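Local structure of DUF1955 domain-containing protein (Sulfolobus tokodaii, 1WY6) at residues R107-E111 with A134-D140. The protein is of unknown function but folds as an archaeal helical repeat protein, a run of helices with no strands. Residues are numbered along the deposited sequence; the frame is centred on the assembly and turned at random.
Sequences RDKLE and ALRRVGD
Leu110 turns its CD1 methyl onto Val138, with CD1 3.6 Å from CG1 of Val138, while its CB sits against CD2 of Leu135. That same CD2 of Leu135 also rests 3.5 Å from the backbone O of Leu110. Leu110 also touches Leu98, Leu101 and Val102 of helix 92-103, and Leu135 continues onto Leu147 of helix 141-153. Arg107 slants across Val138, its CG 4.1 Å from CG2 of Val138; with CG anti to the backbone N (chi1 172°) and the chain straight as far as NE, the guanidinium is carried across to Asp140. In this helical repeat protein the contact joins the first turn of helix 107-117 to the end of helix 125-137, which closes in a Schellman motif with Gly139, at positive phi (92°), as its C-prime residue. Asp140 then N-caps helix 141-153, OD1 accepting a bond from N of Asp143. Its OD2 makes a long ion pair with NH2 of Arg107 at 3.8 Å, well out of a guanidinium plane turned 65° from the carboxylate. Glu111 places its CD over the centre of one guanidinium face, and its OE1 is 2.9 Å from NE of Arg107, again a charge pairing without a directed N-H. Because OE1 of Glu111 and OD2 of Asp140 stand only 3.4 Å apart, a leucine in place of Arg107 would probably leave these two carboxylates to repel each other without the positive charge that both now share. OE2 of Glu111 also pairs with Arg115 one turn on.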
# COMPACT_ATOMS: atom_id res chain seq x y z
N ARG A 107 0.54 -5.65 -13.12
CA ARG A 107 1.00 -4.52 -13.93
C ARG A 107 -0.12 -3.52 -14.11
O ARG A 107 0.11 -2.31 -14.14
CB ARG A 107 1.45 -5.05 -15.30
CG ARG A 107 1.78 -3.98 -16.33
CD ARG A 107 2.23 -4.65 -17.63
NE ARG A 107 2.54 -3.71 -18.70
CZ ARG A 107 3.49 -2.78 -18.63
NH1 ARG A 107 4.21 -2.66 -17.53
NH2 ARG A 107 3.72 -1.98 -19.67
N ASP A 108 -1.34 -4.04 -14.21
CA ASP A 108 -2.53 -3.21 -14.38
C ASP A 108 -2.70 -2.23 -13.23
O ASP A 108 -2.94 -1.05 -13.45
CB ASP A 108 -3.78 -4.10 -14.52
CG ASP A 108 -4.02 -4.97 -13.29
OD1 ASP A 108 -3.04 -5.40 -12.65
OD2 ASP A 108 -5.20 -5.23 -12.97
N LYS A 109 -2.58 -2.72 -12.00
CA LYS A 109 -2.72 -1.87 -10.81
C LYS A 109 -1.61 -0.82 -10.77
O LYS A 109 -1.87 0.36 -10.52
CB LYS A 109 -2.71 -2.74 -9.55
CG LYS A 109 -3.83 -3.78 -9.50
CD LYS A 109 -5.21 -3.10 -9.49
CE LYS A 109 -6.34 -4.08 -9.79
NZ LYS A 109 -6.48 -5.13 -8.75
N LEU A 110 -0.38 -1.24 -11.02
CA LEU A 110 0.76 -0.31 -11.02
C LEU A 110 0.60 0.80 -12.07
O LEU A 110 0.97 1.95 -11.82
CB LEU A 110 2.06 -1.08 -11.29
CG LEU A 110 2.47 -2.05 -10.18
CD1 LEU A 110 3.64 -2.92 -10.63
CD2 LEU A 110 2.83 -1.26 -8.92
N GLU A 111 0.04 0.46 -13.24
CA GLU A 111 -0.17 1.46 -14.29
C GLU A 111 -1.26 2.46 -13.90
O GLU A 111 -1.15 3.65 -14.19
CB GLU A 111 -0.56 0.80 -15.61
CG GLU A 111 0.52 -0.09 -16.18
CD GLU A 111 0.31 -0.35 -17.66
OE1 GLU A 111 0.96 -1.27 -18.20
OE2 GLU A 111 -0.49 0.39 -18.28
N ALA A 134 8.94 0.58 -9.85
CA ALA A 134 8.11 -0.61 -9.74
C ALA A 134 7.56 -0.91 -11.14
O ALA A 134 7.52 -2.06 -11.59
CB ALA A 134 6.96 -0.38 -8.77
N LEU A 135 7.16 0.14 -11.85
CA LEU A 135 6.63 -0.02 -13.19
C LEU A 135 7.68 -0.64 -14.11
O LEU A 135 7.39 -1.58 -14.85
CB LEU A 135 6.18 1.34 -13.76
CG LEU A 135 4.83 1.85 -13.23
CD1 LEU A 135 4.63 3.31 -13.60
CD2 LEU A 135 3.70 0.98 -13.80
N ARG A 136 8.90 -0.12 -14.06
CA ARG A 136 9.96 -0.64 -14.91
C ARG A 136 10.12 -2.14 -14.64
O ARG A 136 10.47 -2.90 -15.54
CB ARG A 136 11.25 0.13 -14.65
CG ARG A 136 12.26 0.07 -15.77
CD ARG A 136 13.29 1.17 -15.63
NE ARG A 136 12.79 2.46 -16.08
CZ ARG A 136 13.16 3.64 -15.58
NH1 ARG A 136 12.65 4.76 -16.07
NH2 ARG A 136 14.03 3.69 -14.58
N ARG A 137 9.84 -2.55 -13.41
CA ARG A 137 9.94 -3.96 -13.03
C ARG A 137 8.85 -4.84 -13.66
O ARG A 137 8.99 -6.06 -13.70
CB ARG A 137 9.89 -4.13 -11.50
CG ARG A 137 11.16 -3.71 -10.76
CD ARG A 137 11.07 -4.07 -9.27
NE ARG A 137 10.97 -5.52 -9.07
CZ ARG A 137 10.56 -6.10 -7.94
NH1 ARG A 137 10.20 -5.35 -6.89
NH2 ARG A 137 10.50 -7.42 -7.85
N VAL A 138 7.77 -4.22 -14.14
CA VAL A 138 6.70 -4.98 -14.79
C VAL A 138 6.71 -4.80 -16.31
O VAL A 138 5.78 -5.24 -17.01
CB VAL A 138 5.28 -4.63 -14.24
CG1 VAL A 138 5.07 -5.28 -12.88
CG2 VAL A 138 5.09 -3.13 -14.13
N GLY A 139 7.76 -4.17 -16.82
CA GLY A 139 7.88 -3.97 -18.26
C GLY A 139 7.32 -2.69 -18.84
O GLY A 139 7.23 -2.55 -20.07
N ASP A 140 6.94 -1.75 -17.98
CA ASP A 140 6.38 -0.48 -18.43
C ASP A 140 7.41 0.65 -18.42
O ASP A 140 7.33 1.56 -17.58
CB ASP A 140 5.19 -0.08 -17.55
CG ASP A 140 4.40 1.08 -18.12
OD1 ASP A 140 4.94 1.80 -18.98
OD2 ASP A 140 3.24 1.26 -17.70